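Local coordinates for protein carbohydrate deacetylase Agd3 (Neosartorya fumigata, PDB 6NWZ) that probably removes N-acetyl groups from the exopolysaccharide galactosaminogalactan, a modification required for Aspergillus fumigatus biofilm formation, and binds zinc, at residues A[79-84]-A[118-123]; A[169-174]-A[214-219]; A[184-189]-A[199-204]. All blocks are in the same frame, centred on the assembly; numbering follows the deposited sequence.

Contact 1. Residues A[79-84]-A[118-123]; sequences VAAEVS and QFDVYP
Glu82 and Gln118 meet flank to end. The extended glutamate passes at about a right angle across the glutamine, so that its methylene CG, rather than its carboxylate, lies 3.4 Å from Gln118 OE1. The amide and carboxylate planes are turned 57° apart. The glutamine reaches this position through its bent chi2 (-149°), and its NE2 is taken up by Gln211 OE1. Val121 borders the same methylene, with CG1 3.9 Å from Glu82 CG, and this pair too crosses at nearly a right angle.

Next to these side chains the backbones of strands 76-80 and 115-119, both in the CBM87 region, end as parallel neighbours, Val79 beside Gln118 and Ala80 beside Phe119. Ala81 N gives a good bond to Phe119 O at 3.0 Å, and the bond from Phe119 N to Val79 O is weak. On the sheet face that Ala80 shares with Phe119, the aromatic ring stands with chi1 at 62°, which brings CE1 to 3.8 Å from Ala80 CB while Ala80 CA lies over one ring face. Beyond the strands, Ala81, Glu82 and Asp120 adopt left-handed backbone conformations as both chains turn away, and Val83 N closes back on Ala80 O.

A water joins the two turns, donating to Glu82 OE1 at 2.6 Å and accepting from Tyr122 N. The contact is therefore split by chemistry: on one face Phe119 packs on Ala80, with Phe218 meeting its ring, whereas beside Val79 and Gln118 the glutamate methylene packs against the glutamine and the carboxylate is linked to Tyr122 N through water.

Contact 2. Residues A[169-174]-A[214-219]; sequences LWHYPA and FFIGFA
His171 and Ile216 form an isolated beta bridge between two irregular, roughly antiparallel segments of the CBM87 region, and Leu169 packs on Ile216 beside it. The bridge is flanked by two backbone bonds, Gly217 N to Trp170 O and Tyr172 N to Phe215 O, each 3.0 Å long. On the dense side, Leu169 CB sits 3.9 Å from Ile216 CD1, and Leu169 CD2 extends on to Ala219 CB. Ile216 CG1, anti to its own nitrogen (chi1 -179°), runs out beside His171 CB and Leu169 CB. The imidazole, with Ile216 CD1 oblique to it, folds back on its own segment: ND1 donates to Leu169 O at 2.9 Å, nearly in the ring plane, while NE2 is hydrogen-bonded to Gln143 OE1. Two bonds thus fix the ring's rotation. Helix 224-237 touches Leu169 through Thr225 and Ser226.

Against 214-219 the other side is looser. Trp170 turns its exposed indole away and contributes chiefly by its carbonyl, and partly exposed Tyr172 comes only obliquely to Phe215 O, its ring meeting Tyr122 edge-to-face instead. At the far end the packing closes again, where Ala174 CB rests 3.5 Å from Phe215 CD2.

Contact 3. Residues A[184-189]-A[199-204]; sequences EIAQFA and TAAVIN
Ala200 CB sits over the centre of the Phe188 ring, 3.4 Å from its centroid and 11° off the ring normal, a CH-pi contact in which the alanine lies broadside over one face. Its neighbour Thr199 uses its hydroxyl on the face it shares with Glu184: OG1 donates to Glu184 OE1 at 2.6 Å, nearly in line with the carboxylate C-O bond. The extended glutamate, with CG anti to its nitrogen (chi1 161°), reaches along the strand to meet it. Gln187 NE2 takes the second oxygen, OE2, on its syn side at 2.7 Å, so both carboxylate oxygens are held and the group's rotation is restrained. On the opposite face Ala186 CB packs against Ala201 CB. Ile185 CG2 lies 3.8 Å from Ile203 CG1, the two isoleucines crossing at about a right angle.

Two beta bulges in this antiparallel hairpin set the positions. At the first, Ile185 N and, more weakly, Ala186 N both donate to Ala201 O. At the second, Ala200 is the extra residue; its nitrogen bonds to Ala186 O at 3.0 Å, and the bulge places its CB over the Phe188 ring.

Farther out, strand 144-147 flanks strand 182-188, with Leu145 touching Ala186 and Ala200. Strand 209-214 pairs with the other edge of strand 198-206, where Met212 meets Ile185 and Ile203, and Ile176 of strand 174-176 packs on Glu184, Thr199 and Val202.

Contact 2 joins the other two. Its centre is about 9 Å from that of contact 1 and about 10 Å from that of contact 3, whereas contacts 1 and 3 do not touch and have centres about 15 Å apart. Toward contact 1, Gln118 O and Phe214 N probably hydrogen-bond, Phe218 packs on Phe119, and Pro123 CD lies 3.5 Å from Tyr172 CB. Toward contact 3, Phe215 N reaches Ala200 O at 3.0 Å, Ala174 O reaches Thr199 N, and the His171 and Phe188 rings meet. The hairpin of contact 3 is nested in the loop closed by contact 2. Nearby, the Ile203 side chain lies about 8 Å from a bound zinc ion and about 6 Å from the side chain of the zinc ligand Glu210.

Contact 1. Residues A[79-84]-A[118-123]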
loop_
_atom_site.group_PDB
_atom_site.type_symbol
_atom_site.label_atom_id
_atom_site.label_comp_id
_atom_site.label_asym_id
_atom_site.label_seq_id
_atom_site.Cartn_x
_atom_site.Cartn_y
_atom_site.Cartn_z
ATOM N N VAL A 79 1.475 -21.491 -12.159
ATOM C CA VAL A 79 2.018 -22.677 -11.510
ATOM C C VAL A 79 3.362 -22.318 -10.903
ATOM O O VAL A 79 4.235 -21.776 -11.592
ATOM C CB VAL A 79 2.174 -23.852 -12.490
ATOM C CG1 VAL A 79 2.394 -25.149 -11.718
ATOM C CG2 VAL A 79 0.963 -23.945 -13.409
ATOM N N ALA A 80 3.534 -22.634 -9.625
ATOM C CA ALA A 80 4.747 -22.309 -8.890
ATOM C C ALA A 80 5.607 -23.558 -8.747
ATOM O O ALA A 80 5.158 -24.564 -8.184
ATOM C CB ALA A 80 4.406 -21.728 -7.518
ATOM N N ALA A 81 6.836 -23.492 -9.268
ATOM C CA ALA A 81 7.839 -24.547 -9.113
ATOM C C ALA A 81 7.389 -25.872 -9.725
ATOM O O ALA A 81 7.819 -26.943 -9.285
ATOM C CB ALA A 81 8.216 -24.741 -7.640
ATOM N N GLU A 82 6.525 -25.813 -10.742
ATOM C CA GLU A 82 6.008 -26.996 -11.432
ATOM C C GLU A 82 5.384 -28.012 -10.478
ATOM O O GLU A 82 5.320 -29.201 -10.809
ATOM C CB GLU A 82 7.102 -27.684 -12.259
ATOM C CG GLU A 82 7.528 -26.937 -13.500
ATOM C CD GLU A 82 8.777 -27.529 -14.129
ATOM O OE1 GLU A 82 9.854 -27.461 -13.501
ATOM O OE2 GLU A 82 8.684 -28.063 -15.252
ATOM N N VAL A 83 4.898 -27.557 -9.318
ATOM C CA VAL A 83 4.492 -28.400 -8.191
ATOM C C VAL A 83 5.336 -29.670 -8.135
ATOM O O VAL A 83 4.815 -30.792 -8.179
ATOM C CB VAL A 83 2.982 -28.717 -8.219
ATOM C CG1 VAL A 83 2.195 -27.458 -7.926
ATOM C CG2 VAL A 83 2.528 -29.324 -9.545
ATOM N N SER A 84 6.648 -29.492 -8.014
ATOM C CA SER A 84 7.610 -30.580 -8.114
ATOM C C SER A 84 8.039 -31.070 -6.738
ATOM O O SER A 84 8.310 -30.275 -5.833
ATOM C CB SER A 84 8.841 -30.140 -8.904
ATOM O OG SER A 84 9.820 -31.161 -8.901
ATOM N N GLN A 118 4.587 -19.428 -15.238
ATOM C CA GLN A 118 5.333 -20.318 -14.355
ATOM C C GLN A 118 6.519 -19.560 -13.779
ATOM O O GLN A 118 7.330 -19.011 -14.530
ATOM C CB GLN A 118 5.813 -21.564 -15.097
ATOM C CG GLN A 118 4.700 -22.401 -15.674
ATOM C CD GLN A 118 5.059 -23.867 -15.714
ATOM O OE1 GLN A 118 5.593 -24.412 -14.745
ATOM N NE2 GLN A 118 4.775 -24.515 -16.834
ATOM N N PHE A 119 6.620 -19.531 -12.454
ATOM C CA PHE A 119 7.752 -18.908 -11.793
ATOM C C PHE A 119 8.350 -19.878 -10.785
ATOM O O PHE A 119 7.700 -20.829 -10.340
ATOM C CB PHE A 119 7.373 -17.573 -11.116
ATOM C CG PHE A 119 6.333 -17.689 -10.026
ATOM C CD1 PHE A 119 6.680 -18.104 -8.744
ATOM C CD2 PHE A 119 5.016 -17.328 -10.269
ATOM C CE1 PHE A 119 5.724 -18.192 -7.738
ATOM C CE2 PHE A 119 4.055 -17.409 -9.267
ATOM C CZ PHE A 119 4.411 -17.842 -7.999
ATOM N N ASP A 120 9.611 -19.616 -10.435
ATOM C CA ASP A 120 10.404 -20.497 -9.577
ATOM C C ASP A 120 10.615 -21.856 -10.243
ATOM O O ASP A 120 10.523 -22.906 -9.604
ATOM C CB ASP A 120 9.769 -20.648 -8.191
ATOM C CG ASP A 120 10.720 -21.243 -7.173
ATOM O OD1 ASP A 120 11.942 -21.261 -7.435
ATOM O OD2 ASP A 120 10.244 -21.704 -6.114
ATOM N N VAL A 121 10.909 -21.836 -11.543
ATOM C CA VAL A 121 11.154 -23.050 -12.309
ATOM C C VAL A 121 12.594 -23.048 -12.808
ATOM O O VAL A 121 13.201 -21.995 -13.036
ATOM C CB VAL A 121 10.166 -23.205 -13.490
ATOM C CG1 VAL A 121 8.739 -23.314 -12.975
ATOM C CG2 VAL A 121 10.301 -22.047 -14.467
ATOM N N TYR A 122 13.138 -24.249 -12.965
ATOM C CA TYR A 122 14.498 -24.423 -13.460
ATOM C C TYR A 122 14.488 -24.419 -14.985
ATOM O O TYR A 122 13.625 -25.061 -15.591
ATOM C CB TYR A 122 15.085 -25.734 -12.927
ATOM C CG TYR A 122 16.493 -26.042 -13.397
ATOM C CD1 TYR A 122 17.601 -25.521 -12.737
ATOM C CD2 TYR A 122 16.713 -26.873 -14.490
ATOM C CE1 TYR A 122 18.896 -25.810 -13.166
ATOM C CE2 TYR A 122 18.000 -27.168 -14.925
ATOM C CZ TYR A 122 19.086 -26.636 -14.260
ATOM O OH TYR A 122 20.359 -26.932 -14.693
ATOM N N PRO A 123 15.416 -23.701 -15.637
ATOM C CA PRO A 123 15.389 -23.617 -17.107
ATOM C C PRO A 123 15.596 -24.965 -17.777
ATOM O O PRO A 123 16.662 -25.577 -17.670
ATOM C CB PRO A 123 16.532 -22.647 -17.430
ATOM C CG PRO A 123 17.422 -22.682 -16.235
ATOM C CD PRO A 123 16.519 -22.919 -15.059
HETATM O O HOH W 1 11.516 -26.528 -11.687
#

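Contact 2. Residues A[169-174]-A[214-219]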
loop_
_atom_site.group_PDB
_atom_site.type_symbol
_atom_site.label_atom_id
_atom_site.label_comp_id
_atom_site.label_asym_id
_atom_site.label_seq_id
_atom_site.Cartn_x
_atom_site.Cartn_y
_atom_site.Cartn_z
ATOM N N LEU A 169 16.861 -14.322 -3.391
ATOM C CA LEU A 169 16.003 -15.094 -4.277
ATOM C C LEU A 169 16.879 -16.030 -5.098
ATOM O O LEU A 169 17.714 -15.572 -5.885
ATOM C CB LEU A 169 15.194 -14.175 -5.193
ATOM C CG LEU A 169 14.282 -13.140 -4.535
ATOM C CD1 LEU A 169 13.624 -12.249 -5.586
ATOM C CD2 LEU A 169 13.235 -13.831 -3.679
ATOM N N TRP A 170 16.703 -17.333 -4.902
ATOM C CA TRP A 170 17.465 -18.299 -5.681
ATOM C C TRP A 170 16.993 -18.272 -7.131
ATOM O O TRP A 170 15.789 -18.338 -7.399
ATOM C CB TRP A 170 17.307 -19.698 -5.085
ATOM C CG TRP A 170 18.337 -20.673 -5.559
ATOM C CD1 TRP A 170 18.155 -21.692 -6.447
ATOM C CD2 TRP A 170 19.716 -20.719 -5.172
ATOM N NE1 TRP A 170 19.336 -22.373 -6.635
ATOM C CE2 TRP A 170 20.309 -21.793 -5.865
ATOM C CE3 TRP A 170 20.506 -19.957 -4.305
ATOM C CZ2 TRP A 170 21.654 -22.124 -5.717
ATOM C CZ3 TRP A 170 21.842 -20.284 -4.164
ATOM C CH2 TRP A 170 22.402 -21.359 -4.866
ATOM N N HIS A 171 17.937 -18.160 -8.068
ATOM C CA HIS A 171 17.609 -18.130 -9.490
ATOM C C HIS A 171 18.603 -18.991 -10.264
ATOM O O HIS A 171 19.554 -19.541 -9.705
ATOM C CB HIS A 171 17.581 -16.697 -10.025
ATOM C CG HIS A 171 18.801 -15.900 -9.689
ATOM N ND1 HIS A 171 18.959 -15.257 -8.479
ATOM C CD2 HIS A 171 19.920 -15.637 -10.404
ATOM C CE1 HIS A 171 20.122 -14.630 -8.464
ATOM N NE2 HIS A 171 20.727 -14.848 -9.618
ATOM N N TYR A 172 18.364 -19.125 -11.568
ATOM C CA TYR A 172 19.196 -19.958 -12.435
ATOM C C TYR A 172 19.457 -19.207 -13.733
ATOM O O TYR A 172 18.566 -19.112 -14.593
ATOM C CB TYR A 172 18.540 -21.305 -12.725
ATOM C CG TYR A 172 17.997 -22.027 -11.514
ATOM C CD1 TYR A 172 16.701 -21.793 -11.072
ATOM C CD2 TYR A 172 18.771 -22.952 -10.821
ATOM C CE1 TYR A 172 16.190 -22.449 -9.971
ATOM C CE2 TYR A 172 18.266 -23.617 -9.714
ATOM C CZ TYR A 172 16.973 -23.359 -9.294
ATOM O OH TYR A 172 16.450 -24.007 -8.197
ATOM N N PRO A 173 20.654 -18.652 -13.908
ATOM C CA PRO A 173 20.996 -18.024 -15.188
ATOM C C PRO A 173 20.812 -19.003 -16.338
ATOM O O PRO A 173 21.254 -20.152 -16.276
ATOM C CB PRO A 173 22.462 -17.628 -15.002
ATOM C CG PRO A 173 22.599 -17.433 -13.523
ATOM C CD PRO A 173 21.710 -18.472 -12.898
ATOM N N ALA A 174 20.143 -18.544 -17.392
ATOM C CA ALA A 174 19.662 -19.422 -18.446
ATOM C C ALA A 174 20.109 -18.922 -19.813
ATOM O O ALA A 174 20.598 -17.798 -19.966
ATOM C CB ALA A 174 18.135 -19.539 -18.410
ATOM N N PHE A 214 9.567 -17.667 -15.365
ATOM C CA PHE A 214 10.525 -16.922 -14.557
ATOM C C PHE A 214 11.511 -17.898 -13.925
ATOM O O PHE A 214 11.113 -18.769 -13.143
ATOM C CB PHE A 214 9.815 -16.107 -13.475
ATOM C CG PHE A 214 9.184 -14.834 -13.978
ATOM C CD1 PHE A 214 7.911 -14.840 -14.516
ATOM C CD2 PHE A 214 9.862 -13.626 -13.890
ATOM C CE1 PHE A 214 7.326 -13.671 -14.970
ATOM C CE2 PHE A 214 9.285 -12.454 -14.344
ATOM C CZ PHE A 214 8.015 -12.476 -14.885
ATOM N N PHE A 215 12.791 -17.749 -14.259
ATOM C CA PHE A 215 13.862 -18.576 -13.703
ATOM C C PHE A 215 14.375 -18.041 -12.371
ATOM O O PHE A 215 15.582 -18.050 -12.109
ATOM C CB PHE A 215 14.998 -18.684 -14.716
ATOM C CG PHE A 215 14.563 -19.188 -16.064
ATOM C CD1 PHE A 215 13.706 -20.272 -16.171
ATOM C CD2 PHE A 215 15.003 -18.567 -17.224
ATOM C CE1 PHE A 215 13.301 -20.735 -17.415
ATOM C CE2 PHE A 215 14.601 -19.025 -18.471
ATOM C CZ PHE A 215 13.749 -20.110 -18.564
ATOM N N ILE A 216 13.475 -17.562 -11.514
ATOM C CA ILE A 216 13.838 -17.015 -10.213
ATOM C C ILE A 216 12.685 -17.285 -9.258
ATOM O O ILE A 216 11.522 -17.353 -9.668
ATOM C CB ILE A 216 14.169 -15.504 -10.307
ATOM C CG1 ILE A 216 14.575 -14.945 -8.944
ATOM C CG2 ILE A 216 12.994 -14.716 -10.885
ATOM C CD1 ILE A 216 15.030 -13.509 -8.996
ATOM N N GLY A 217 13.013 -17.475 -7.981
ATOM C CA GLY A 217 11.980 -17.676 -6.982
ATOM C C GLY A 217 11.242 -16.390 -6.653
ATOM O O GLY A 217 11.750 -15.285 -6.837
ATOM N N PHE A 218 10.016 -16.547 -6.159
ATOM C CA PHE A 218 9.183 -15.433 -5.733
ATOM C C PHE A 218 8.922 -15.504 -4.232
ATOM O O PHE A 218 8.803 -16.592 -3.660
ATOM C CB PHE A 218 7.858 -15.419 -6.496
ATOM C CG PHE A 218 7.926 -14.695 -7.806
ATOM C CD1 PHE A 218 8.663 -15.202 -8.859
ATOM C CD2 PHE A 218 7.240 -13.507 -7.985
ATOM C CE1 PHE A 218 8.719 -14.531 -10.069
ATOM C CE2 PHE A 218 7.291 -12.833 -9.190
ATOM C CZ PHE A 218 8.030 -13.345 -10.233
ATOM N N ALA A 219 8.837 -14.333 -3.593
ATOM C CA ALA A 219 8.596 -14.245 -2.156
ATOM C C ALA A 219 8.008 -12.861 -1.884
ATOM O O ALA A 219 8.685 -11.943 -1.417
ATOM C CB ALA A 219 9.872 -14.482 -1.350
#

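Contact 3. Residues A[184-189]-A[199-204]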
loop_
_atom_site.group_PDB
_atom_site.type_symbol
_atom_site.label_atom_id
_atom_site.label_comp_id
_atom_site.label_asym_id
_atom_site.label_seq_id
_atom_site.Cartn_x
_atom_site.Cartn_y
_atom_site.Cartn_z
ATOM N N GLU A 184 13.415 -13.439 -24.819
ATOM C CA GLU A 184 13.867 -13.011 -23.502
ATOM C C GLU A 184 13.201 -11.690 -23.131
ATOM O O GLU A 184 13.168 -10.760 -23.943
ATOM C CB GLU A 184 15.390 -12.866 -23.481
ATOM C CG GLU A 184 15.920 -12.012 -22.341
ATOM C CD GLU A 184 17.436 -11.921 -22.322
ATOM O OE1 GLU A 184 18.106 -12.972 -22.211
ATOM O OE2 GLU A 184 17.958 -10.792 -22.414
ATOM N N ILE A 185 12.663 -11.617 -21.915
ATOM C CA ILE A 185 12.078 -10.381 -21.406
ATOM C C ILE A 185 12.820 -9.825 -20.199
ATOM O O ILE A 185 12.652 -8.635 -19.885
ATOM C CB ILE A 185 10.580 -10.559 -21.065
ATOM C CG1 ILE A 185 10.411 -11.489 -19.865
ATOM C CG2 ILE A 185 9.804 -11.091 -22.258
ATOM C CD1 ILE A 185 9.006 -11.509 -19.307
ATOM N N ALA A 186 13.623 -10.629 -19.502
ATOM C CA ALA A 186 14.406 -10.167 -18.366
ATOM C C ALA A 186 15.794 -10.785 -18.435
ATOM O O ALA A 186 16.001 -11.832 -19.055
ATOM C CB ALA A 186 13.737 -10.514 -17.029
ATOM N N GLN A 187 16.744 -10.137 -17.770
ATOM C CA GLN A 187 18.146 -10.491 -17.941
ATOM C C GLN A 187 18.893 -10.300 -16.629
ATOM O O GLN A 187 18.713 -9.283 -15.950
ATOM C CB GLN A 187 18.766 -9.639 -19.055
ATOM C CG GLN A 187 20.217 -9.907 -19.354
ATOM C CD GLN A 187 20.688 -9.163 -20.587
ATOM O OE1 GLN A 187 21.439 -8.192 -20.493
ATOM N NE2 GLN A 187 20.248 -9.617 -21.752
ATOM N N PHE A 188 19.708 -11.291 -16.268
ATOM C CA PHE A 188 20.596 -11.171 -15.121
ATOM C C PHE A 188 21.865 -10.439 -15.533
ATOM O O PHE A 188 22.530 -10.827 -16.499
ATOM C CB PHE A 188 20.960 -12.545 -14.558
ATOM C CG PHE A 188 19.809 -13.273 -13.930
ATOM C CD1 PHE A 188 19.092 -12.699 -12.895
ATOM C CD2 PHE A 188 19.450 -14.537 -14.372
ATOM C CE1 PHE A 188 18.032 -13.372 -12.312
ATOM C CE2 PHE A 188 18.394 -15.218 -13.790
ATOM C CZ PHE A 188 17.681 -14.631 -12.761
ATOM N N ALA A 189 22.200 -9.386 -14.798
ATOM C CA ALA A 189 23.424 -8.656 -15.054
ATOM C C ALA A 189 24.631 -9.465 -14.586
ATOM O O ALA A 189 24.510 -10.341 -13.725
ATOM C CB ALA A 189 23.391 -7.304 -14.346
ATOM N N THR A 199 19.861 -15.012 -19.305
ATOM C CA THR A 199 18.411 -14.902 -19.385
ATOM C C THR A 199 17.772 -15.175 -18.031
ATOM O O THR A 199 18.096 -16.164 -17.366
ATOM C CB THR A 199 17.867 -15.878 -20.424
ATOM O OG1 THR A 199 18.321 -15.488 -21.727
ATOM C CG2 THR A 199 16.350 -15.890 -20.393
ATOM N N ALA A 200 16.847 -14.304 -17.632
ATOM C CA ALA A 200 16.153 -14.434 -16.360
ATOM C C ALA A 200 14.681 -14.780 -16.494
ATOM O O ALA A 200 14.137 -15.441 -15.611
ATOM C CB ALA A 200 16.281 -13.138 -15.553
ATOM N N ALA A 201 14.024 -14.348 -17.566
ATOM C CA ALA A 201 12.630 -14.695 -17.794
ATOM C C ALA A 201 12.372 -14.692 -19.294
ATOM O O ALA A 201 12.999 -13.938 -20.042
ATOM C CB ALA A 201 11.678 -13.733 -17.070
ATOM N N VAL A 202 11.450 -15.553 -19.726
ATOM C CA VAL A 202 11.170 -15.759 -21.140
ATOM C C VAL A 202 9.663 -15.758 -21.363
ATOM O O VAL A 202 8.869 -15.862 -20.427
ATOM C CB VAL A 202 11.778 -17.072 -21.680
ATOM C CG1 VAL A 202 13.289 -17.064 -21.556
ATOM C CG2 VAL A 202 11.184 -18.280 -20.962
ATOM N N ILE A 203 9.286 -15.634 -22.633
ATOM C CA ILE A 203 7.928 -15.882 -23.100
ATOM C C ILE A 203 8.003 -16.928 -24.201
ATOM O O ILE A 203 8.768 -16.773 -25.159
ATOM C CB ILE A 203 7.244 -14.605 -23.617
ATOM C CG1 ILE A 203 6.961 -13.628 -22.478
ATOM C CG2 ILE A 203 5.947 -14.951 -24.313
ATOM C CD1 ILE A 203 6.187 -12.407 -22.934
ATOM N N ASN A 204 7.221 -17.991 -24.060
ATOM C CA ASN A 204 7.230 -19.098 -25.004
ATOM C C ASN A 204 6.003 -19.032 -25.899
ATOM O O ASN A 204 4.915 -18.647 -25.460
ATOM C CB ASN A 204 7.256 -20.442 -24.275
ATOM C CG ASN A 204 8.435 -20.578 -23.341
ATOM O OD1 ASN A 204 8.265 -20.750 -22.136
ATOM N ND2 ASN A 204 9.641 -20.510 -23.892
#